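Local atomic coordinates of probable protein phosphatase 2C 50 (Oryza sativa subsp. japonica, PDB entry 5ZCG), a protein that probably removes phosphate from phosphoserine and phosphothreonine residues of target proteins as a magnesium-dependent phosphatase of the PP2C family. Residues A[7-12]-A[303-308]; A[15-20]-A[310-315]; A[143-148]-A[161-166]. The protein carries 5 engineered substitutions. All coordinates share one frame; numbering follows the deposited sequence.

Interaction 1 (A[7-12]-A[303-308]); sequences ASTRGR and LALKKG
R12, in the loop that follows strand 3-9, reaches the C-terminal end of helix 291-306 and makes the polar part of this contact. Its NH1 donates to the backbone O of L305 over 3.2 Å, with an angle of 156° at the hydrogen. The oxygen is met at the edge of the guanidinium, near its plane, and NH1 arrives in the carbonyl plane on a lone pair. A bend at chi3 (59°) turns the head of the arginine to the helix end, and the same NH1 also serves S309 O. L305 O has a second donor, G308 N at 3.2 Å. That bond belongs to a Schellman motif, with G308 at positive phi as its C-prime residue and S309 N closing back on A304 O.

The apolar part rests on L305, whose two methyls divide between the loop and the end of the strand. CD2 packs on the CA of G11 at 4.0 Å, while CD1 meets CG2 of T9 at 4.2 Å. T9 keeps its hydroxyl anti to the backbone N (chi1 178°), where OG1 accepts from G11 N at 2.9 Å and forms an ST turn; the methyl is then the branch presented to the leucine. M301, one helical turn earlier, touches T9 as well.

A cationic group thus sits at the carbonyl end of a helix, where the helix dipole would probably favour it. The contact is small and solvent-accessible, and R12 also touches a crystal neighbour, so its exact pose in solution may differ; L305 ties the outer helix to the edge strand of the sheet.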
loop_
_atom_site.group_PDB
_atom_site.type_symbol
_atom_site.label_atom_id
_atom_site.label_comp_id
_atom_site.label_asym_id
_atom_site.label_seq_id
_atom_site.Cartn_x
_atom_site.Cartn_y
_atom_site.Cartn_z
ATOM N N ALA A 7 -18.513 8.169 -1.010
ATOM C CA ALA A 7 -18.906 7.258 -2.078
ATOM C C ALA A 7 -17.726 6.365 -2.433
ATOM O O ALA A 7 -16.620 6.859 -2.661
ATOM C CB ALA A 7 -19.378 8.028 -3.312
ATOM N N SER A 8 -17.962 5.056 -2.489
ATOM C CA SER A 8 -16.906 4.106 -2.808
ATOM C C SER A 8 -17.453 2.960 -3.650
ATOM O O SER A 8 -18.586 2.517 -3.448
ATOM C CB SER A 8 -16.264 3.551 -1.536
ATOM O OG SER A 8 -17.008 2.444 -1.064
ATOM N N THR A 9 -16.642 2.492 -4.598
ATOM C CA THR A 9 -16.989 1.333 -5.409
ATOM C C THR A 9 -15.726 0.597 -5.833
ATOM O O THR A 9 -14.683 1.205 -6.092
ATOM C CB THR A 9 -17.799 1.713 -6.660
ATOM O OG1 THR A 9 -18.062 0.536 -7.436
ATOM C CG2 THR A 9 -17.038 2.720 -7.525
ATOM N N ARG A 10 -15.839 -0.729 -5.911
ATOM C CA ARG A 10 -14.779 -1.521 -6.514
ATOM C C ARG A 10 -14.598 -1.182 -7.988
ATOM O O ARG A 10 -13.528 -1.441 -8.550
ATOM C CB ARG A 10 -15.079 -3.009 -6.328
ATOM C CG ARG A 10 -16.111 -3.563 -7.295
ATOM C CD ARG A 10 -16.540 -4.968 -6.897
ATOM N NE ARG A 10 -17.679 -5.430 -7.684
ATOM C CZ ARG A 10 -17.604 -5.809 -8.957
ATOM N NH1 ARG A 10 -16.439 -5.781 -9.593
ATOM N NH2 ARG A 10 -18.692 -6.216 -9.595
ATOM N N GLY A 11 -15.612 -0.586 -8.614
ATOM C CA GLY A 11 -15.481 -0.170 -10.003
ATOM C C GLY A 11 -15.355 -1.360 -10.932
ATOM O O GLY A 11 -16.021 -2.388 -10.761
ATOM N N ARG A 12 -14.490 -1.227 -11.932
ATOM C CA ARG A 12 -14.283 -2.333 -12.858
ATOM C C ARG A 12 -13.278 -3.348 -12.337
ATOM O O ARG A 12 -12.983 -4.318 -13.042
ATOM C CB ARG A 12 -13.840 -1.822 -14.234
ATOM C CG ARG A 12 -13.157 -0.472 -14.237
ATOM C CD ARG A 12 -12.913 0.020 -15.657
ATOM N NE ARG A 12 -14.150 0.145 -16.419
ATOM C CZ ARG A 12 -14.751 1.299 -16.694
ATOM N NH1 ARG A 12 -14.233 2.445 -16.268
ATOM N NH2 ARG A 12 -15.873 1.306 -17.401
ATOM N N LEU A 303 -18.045 10.149 -12.026
ATOM C CA LEU A 303 -17.195 10.822 -13.000
ATOM C C LEU A 303 -15.938 10.014 -13.275
ATOM O O LEU A 303 -15.579 9.779 -14.436
ATOM C CB LEU A 303 -16.815 12.211 -12.479
ATOM C CG LEU A 303 -15.824 13.019 -13.315
ATOM C CD1 LEU A 303 -16.280 13.071 -14.778
ATOM C CD2 LEU A 303 -15.657 14.414 -12.740
ATOM N N ALA A 304 -15.256 9.576 -12.209
ATOM C CA ALA A 304 -14.060 8.762 -12.389
ATOM C C ALA A 304 -14.382 7.504 -13.183
ATOM O O ALA A 304 -13.616 7.105 -14.068
ATOM C CB ALA A 304 -13.448 8.402 -11.035
ATOM N N LEU A 305 -15.511 6.863 -12.878
ATOM C CA LEU A 305 -15.913 5.692 -13.651
ATOM C C LEU A 305 -16.096 6.041 -15.123
ATOM O O LEU A 305 -15.609 5.328 -16.009
ATOM C CB LEU A 305 -17.200 5.103 -13.076
ATOM C CG LEU A 305 -17.023 4.087 -11.950
ATOM C CD1 LEU A 305 -18.372 3.584 -11.456
ATOM C CD2 LEU A 305 -16.156 2.935 -12.417
ATOM N N LYS A 306 -16.778 7.157 -15.403
ATOM C CA LYS A 306 -17.057 7.549 -16.783
ATOM C C LYS A 306 -15.784 7.847 -17.569
ATOM O O LYS A 306 -15.745 7.627 -18.785
ATOM C CB LYS A 306 -17.991 8.760 -16.798
ATOM C CG LYS A 306 -18.505 9.171 -18.181
ATOM C CD LYS A 306 -19.306 8.064 -18.859
ATOM C CE LYS A 306 -19.896 8.553 -20.181
ATOM N NZ LYS A 306 -20.540 7.463 -20.972
ATOM N N LYS A 307 -14.746 8.356 -16.911
ATOM C CA LYS A 307 -13.513 8.717 -17.601
ATOM C C LYS A 307 -12.529 7.559 -17.701
ATOM O O LYS A 307 -11.366 7.770 -18.067
ATOM C CB LYS A 307 -12.851 9.920 -16.931
ATOM C CG LYS A 307 -13.814 11.072 -16.668
ATOM C CD LYS A 307 -13.098 12.397 -16.411
ATOM C CE LYS A 307 -11.802 12.531 -17.205
ATOM N NZ LYS A 307 -11.242 13.912 -17.083
ATOM N N GLY A 308 -12.975 6.344 -17.412
ATOM C CA GLY A 308 -12.204 5.159 -17.714
ATOM C C GLY A 308 -11.339 4.624 -16.597
ATOM O O GLY A 308 -10.470 3.789 -16.868
#

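Interaction 2 (A[15-20]-A[310-315]); sequences EMEDAS and EDNITV. With MG (magnesium ion), chain E.
The amide of N312 and the carboxylate of D18 stand nearly perpendicular, their planes 84° apart. One face of the amide carries the sulfur of M16, its SD 3.7 Å straight above N312 CG. E17 N comes from that same side, 47° out of the carbonyl plane, and donates to N312 OD1 at 2.8 Å. At the other end of the amide, ND2 gives a weak bond to E15 O and another bond to R10 O, so the group is fixed in its rotation. The D18 carboxylate lies with one face on N312 CB, which is 3.5 Å from D18 CG.

At the rim of that carboxylate, OD2 uses its anti lone pair to accept from T314 OG1 at 3.0 Å and is also bonded to S248 OG. Water 1 donates a hydrogen bond to D18 OD1, at a distance (2.5 Å) short enough to be treated with caution, and another to N312 OD1. D18 holds its CG anti to the carbonyl carbon (chi1 -86°), which carries the carboxylate over to strand 313-319. If D18 were an alanine, T314 and S248 would probably lose their common acceptor and water 1 one of its two anchors.

Next door, D311 OD2 binds a magnesium ion at 2.2 Å; three waters, D61 and D249 complete six ligands. D311 OD1 accepts from N312 N at 2.6 Å. Water 2, on the metal at 2.1 Å, lies beside N312 O and D18 OD1. The amide and carboxylate therefore join the two sheets of the sandwich while forming a second shell, consistent with steadying D311 and the metal-bound water.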
loop_
_atom_site.group_PDB
_atom_site.type_symbol
_atom_site.label_atom_id
_atom_site.label_comp_id
_atom_site.label_asym_id
_atom_site.label_seq_id
_atom_site.Cartn_x
_atom_site.Cartn_y
_atom_site.Cartn_z
ATOM N N GLU A 15 -12.315 -7.249 -6.985
ATOM C CA GLU A 15 -12.641 -7.104 -5.573
ATOM C C GLU A 15 -12.320 -5.700 -5.072
ATOM O O GLU A 15 -11.491 -4.979 -5.635
ATOM C CB GLU A 15 -11.914 -8.157 -4.730
ATOM C CG GLU A 15 -12.645 -9.494 -4.724
ATOM C CD GLU A 15 -11.772 -10.652 -5.161
ATOM O OE1 GLU A 15 -12.332 -11.662 -5.634
ATOM O OE2 GLU A 15 -10.535 -10.564 -5.011
ATOM N N MET A 16 -12.987 -5.335 -3.981
ATOM C CA MET A 16 -12.826 -4.030 -3.356
ATOM C C MET A 16 -11.713 -4.080 -2.314
ATOM O O MET A 16 -11.776 -4.870 -1.365
ATOM C CB MET A 16 -14.132 -3.589 -2.699
ATOM C CG MET A 16 -14.029 -2.269 -1.974
ATOM S SD MET A 16 -13.488 -0.954 -3.075
ATOM C CE MET A 16 -14.450 0.423 -2.437
ATOM N N GLU A 17 -10.706 -3.220 -2.480
ATOM C CA GLU A 17 -9.610 -3.116 -1.527
ATOM C C GLU A 17 -9.400 -1.698 -1.020
ATOM O O GLU A 17 -8.451 -1.463 -0.263
ATOM C CB GLU A 17 -8.310 -3.643 -2.146
ATOM C CG GLU A 17 -8.419 -5.094 -2.599
ATOM C CD GLU A 17 -7.167 -5.587 -3.292
ATOM O OE1 GLU A 17 -6.987 -6.820 -3.375
ATOM O OE2 GLU A 17 -6.367 -4.747 -3.756
ATOM N N ASP A 18 -10.237 -0.753 -1.432
ATOM C CA ASP A 18 -10.284 0.556 -0.803
ATOM C C ASP A 18 -11.070 0.457 0.498
ATOM O O ASP A 18 -12.022 -0.321 0.614
ATOM C CB ASP A 18 -10.970 1.571 -1.722
ATOM C CG ASP A 18 -10.026 2.229 -2.713
ATOM O OD1 ASP A 18 -8.888 1.748 -2.895
ATOM O OD2 ASP A 18 -10.446 3.231 -3.333
ATOM N N ALA A 19 -10.658 1.253 1.485
ATOM C CA ALA A 19 -11.399 1.415 2.726
ATOM C C ALA A 19 -11.439 2.896 3.071
ATOM O O ALA A 19 -10.636 3.695 2.575
ATOM C CB ALA A 19 -10.777 0.615 3.879
ATOM N N SER A 20 -12.382 3.258 3.938
ATOM C CA SER A 20 -12.519 4.649 4.332
ATOM C C SER A 20 -13.014 4.724 5.768
ATOM O O SER A 20 -13.590 3.772 6.303
ATOM C CB SER A 20 -13.462 5.402 3.388
ATOM O OG SER A 20 -14.797 4.973 3.568
ATOM N N GLU A 310 -9.768 2.363 -14.030
ATOM C CA GLU A 310 -9.759 0.914 -13.865
ATOM C C GLU A 310 -9.916 0.475 -12.413
ATOM O O GLU A 310 -10.317 -0.668 -12.161
ATOM C CB GLU A 310 -8.442 0.337 -14.402
ATOM C CG GLU A 310 -8.333 0.187 -15.918
ATOM C CD GLU A 310 -9.534 -0.487 -16.556
ATOM O OE1 GLU A 310 -9.966 -1.549 -16.060
ATOM O OE2 GLU A 310 -10.029 0.034 -17.575
ATOM N N ASP A 311 -9.609 1.344 -11.460
ATOM C CA ASP A 311 -9.351 0.945 -10.085
ATOM C C ASP A 311 -10.590 1.065 -9.201
ATOM O O ASP A 311 -11.644 1.576 -9.598
ATOM C CB ASP A 311 -8.229 1.809 -9.508
ATOM C CG ASP A 311 -7.466 1.126 -8.408
ATOM O OD1 ASP A 311 -7.932 0.092 -7.885
ATOM O OD2 ASP A 311 -6.392 1.641 -8.054
ATOM N N ASN A 312 -10.444 0.577 -7.969
ATOM C CA ASN A 312 -11.367 0.965 -6.918
ATOM C C ASN A 312 -11.358 2.484 -6.806
ATOM O O ASN A 312 -10.333 3.137 -7.021
ATOM C CB ASN A 312 -10.963 0.356 -5.571
ATOM C CG ASN A 312 -10.791 -1.155 -5.620
ATOM O OD1 ASN A 312 -10.078 -1.731 -4.794
ATOM N ND2 ASN A 312 -11.454 -1.805 -6.570
ATOM N N ILE A 313 -12.512 3.053 -6.480
ATOM C CA ILE A 313 -12.658 4.494 -6.341
ATOM C C ILE A 313 -13.297 4.770 -4.991
ATOM O O ILE A 313 -14.357 4.219 -4.679
ATOM C CB ILE A 313 -13.507 5.106 -7.472
ATOM C CG1 ILE A 313 -12.942 4.733 -8.849
ATOM C CG2 ILE A 313 -13.573 6.621 -7.313
ATOM C CD1 ILE A 313 -13.959 4.861 -9.986
ATOM N N THR A 314 -12.658 5.619 -4.192
ATOM C CA THR A 314 -13.208 6.028 -2.908
ATOM C C THR A 314 -13.025 7.527 -2.773
ATOM O O THR A 314 -11.925 8.042 -2.985
ATOM C CB THR A 314 -12.539 5.288 -1.748
ATOM O OG1 THR A 314 -12.931 3.912 -1.799
ATOM C CG2 THR A 314 -12.975 5.873 -0.408
ATOM N N VAL A 315 -14.113 8.223 -2.458
ATOM C CA VAL A 315 -14.134 9.677 -2.387
ATOM C C VAL A 315 -14.878 10.083 -1.125
ATOM O O VAL A 315 -16.023 9.670 -0.909
ATOM C CB VAL A 315 -14.809 10.304 -3.628
ATOM C CG1 VAL A 315 -14.743 11.823 -3.564
ATOM C CG2 VAL A 315 -14.178 9.779 -4.936
HETATM MG MG MG E . -5.997 2.539 -6.135
HETATM O O HOH W 1 -7.616 -0.238 -3.625
HETATM O O HOH W 2 -7.958 3.041 -5.525
HETATM O O HOH W 3 -4.255 2.022 -6.700
HETATM O O HOH W 4 -6.142 0.499 -5.929
#

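Interaction 3 (A[143-148]-A[161-166]); sequences GSTAVV and CGDSRI
A146 and C161 form an antiparallel hydrogen-bonded pair, at the end of the beta hairpin made by strands 143-151 and 155-161. From there G162, D163 and S164 carry the chain across the PP2C beta-sandwich into strand 165-170 of the opposing sheet. A146 N donates to C161 O, and C161 N to A146 O, each over 2.9 Å.

Side chains close the rest of the first shell. The hydroxyls of T145 and S164 share a hydrogen bond, OG1 to OG at 2.7 Å. V147 divides its methyls: CG1 rests on S164 CB at 3.6 Å, whereas CG2, which lies anti to the backbone N, crosses to meet I166 CG2, also at 3.6 Å. This is apolar packing between the facing sheets.

Further out, D61 N bonds T145 OG1, so the threonine links this turn to a magnesium ligand. H181 ND1 is bonded to G162 N, D163 OD2 forms a salt bridge with K182, and R165 is held by D180, with W252 in a cation-pi contact. F111 of helix 99-118 packs on A146 and C161.

The turn is tight at G162, where phi is 122°: any CB there would run into T145 CB and the preceding carbonyl. Beside it, T145 points CG2 at the carboxylate of D163, with OD1 3.6 Å from that methyl.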
loop_
_atom_site.group_PDB
_atom_site.type_symbol
_atom_site.label_atom_id
_atom_site.label_comp_id
_atom_site.label_asym_id
_atom_site.label_seq_id
_atom_site.Cartn_x
_atom_site.Cartn_y
_atom_site.Cartn_z
ATOM N N GLY A 143 -0.432 -4.205 1.704
ATOM C CA GLY A 143 -0.210 -2.861 2.194
ATOM C C GLY A 143 -1.399 -1.958 1.951
ATOM O O GLY A 143 -2.451 -2.385 1.463
ATOM N N SER A 144 -1.216 -0.685 2.291
ATOM C CA SER A 144 -2.266 0.288 2.049
ATOM C C SER A 144 -1.678 1.688 2.099
ATOM O O SER A 144 -0.688 1.936 2.792
ATOM C CB SER A 144 -3.399 0.156 3.071
ATOM O OG SER A 144 -4.329 1.215 2.927
ATOM N N THR A 145 -2.280 2.590 1.330
ATOM C CA THR A 145 -2.048 4.002 1.562
ATOM C C THR A 145 -2.843 4.443 2.779
ATOM O O THR A 145 -3.693 3.715 3.299
ATOM C CB THR A 145 -2.460 4.842 0.359
ATOM O OG1 THR A 145 -3.887 5.018 0.365
ATOM C CG2 THR A 145 -2.053 4.156 -0.923
ATOM N N ALA A 146 -2.560 5.658 3.233
ATOM C CA ALA A 146 -3.294 6.248 4.343
ATOM C C ALA A 146 -3.234 7.753 4.152
ATOM O O ALA A 146 -2.170 8.352 4.319
ATOM C CB ALA A 146 -2.701 5.835 5.692
ATOM N N VAL A 147 -4.354 8.364 3.788
ATOM C CA VAL A 147 -4.452 9.815 3.771
ATOM C C VAL A 147 -5.540 10.186 4.767
ATOM O O VAL A 147 -6.689 9.742 4.638
ATOM C CB VAL A 147 -4.727 10.375 2.358
ATOM C CG1 VAL A 147 -5.992 9.789 1.742
ATOM C CG2 VAL A 147 -4.778 11.897 2.381
ATOM N N VAL A 148 -5.165 10.928 5.806
ATOM C CA VAL A 148 -6.107 11.259 6.862
ATOM C C VAL A 148 -6.117 12.765 7.072
ATOM O O VAL A 148 -5.108 13.455 6.894
ATOM C CB VAL A 148 -5.802 10.513 8.188
ATOM C CG1 VAL A 148 -5.508 9.030 7.923
ATOM C CG2 VAL A 148 -4.664 11.172 8.944
ATOM N N CYS A 161 0.460 9.223 3.617
ATOM C CA CYS A 161 1.461 8.183 3.408
ATOM C C CYS A 161 0.983 7.358 2.214
ATOM O O CYS A 161 0.056 6.552 2.344
ATOM C CB CYS A 161 1.633 7.337 4.662
ATOM S SG CYS A 161 2.714 5.920 4.471
ATOM N N GLY A 162 1.603 7.572 1.055
ATOM C CA GLY A 162 1.247 6.838 -0.148
ATOM C C GLY A 162 0.824 7.730 -1.298
ATOM O O GLY A 162 1.157 8.919 -1.317
ATOM N N ASP A 163 0.092 7.181 -2.271
ATOM C CA ASP A 163 -0.316 7.949 -3.442
ATOM C C ASP A 163 -1.810 8.248 -3.473
ATOM O O ASP A 163 -2.333 8.636 -4.523
ATOM C CB ASP A 163 0.116 7.248 -4.734
ATOM C CG ASP A 163 -0.472 5.861 -4.885
ATOM O OD1 ASP A 163 -1.428 5.511 -4.162
ATOM O OD2 ASP A 163 0.043 5.101 -5.733
ATOM N N SER A 164 -2.517 8.060 -2.364
ATOM C CA SER A 164 -3.798 8.723 -2.238
ATOM C C SER A 164 -3.549 10.211 -1.986
ATOM O O SER A 164 -2.421 10.642 -1.706
ATOM C CB SER A 164 -4.625 8.099 -1.118
ATOM O OG SER A 164 -4.913 6.734 -1.377
ATOM N N ARG A 165 -4.603 11.011 -2.103
ATOM C CA ARG A 165 -4.414 12.453 -2.065
ATOM C C ARG A 165 -5.618 13.137 -1.434
ATOM O O ARG A 165 -6.757 12.674 -1.553
ATOM C CB ARG A 165 -4.158 12.995 -3.475
ATOM C CG ARG A 165 -3.734 14.448 -3.543
ATOM C CD ARG A 165 -3.747 14.921 -4.984
ATOM N NE ARG A 165 -2.900 14.078 -5.829
ATOM C CZ ARG A 165 -3.018 13.983 -7.149
ATOM N NH1 ARG A 165 -3.951 14.677 -7.785
ATOM N NH2 ARG A 165 -2.200 13.192 -7.834
ATOM N N ILE A 166 -5.349 14.241 -0.741
ATOM C CA ILE A 166 -6.386 15.129 -0.236
ATOM C C ILE A 166 -6.162 16.513 -0.828
ATOM O O ILE A 166 -5.027 16.996 -0.902
ATOM C CB ILE A 166 -6.412 15.189 1.304
ATOM C CG1 ILE A 166 -7.401 16.262 1.765
ATOM C CG2 ILE A 166 -5.029 15.461 1.844
ATOM C CD1 ILE A 166 -7.663 16.260 3.242
#

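From the N terminus the chain runs through 7-12 and 15-20, both awaiting partners nearly three hundred residues later. The hairpin region then closes its own short loop in interaction 3, 143-148 with 161-166, nested inside the long loops of the other two. Segment 303-308 closes interaction 1 and 310-315 closes interaction 2, and because the segments alternate these two loops cross. They also touch directly: A7 O and V315 N, 2.9 Å apart, probably share a hydrogen bond between neighbouring strands. Interaction 1 ties helix 291-306 to the edge of one sheet, while interactions 2 and 3, centres about 12 Å apart, each bridge the two sheets.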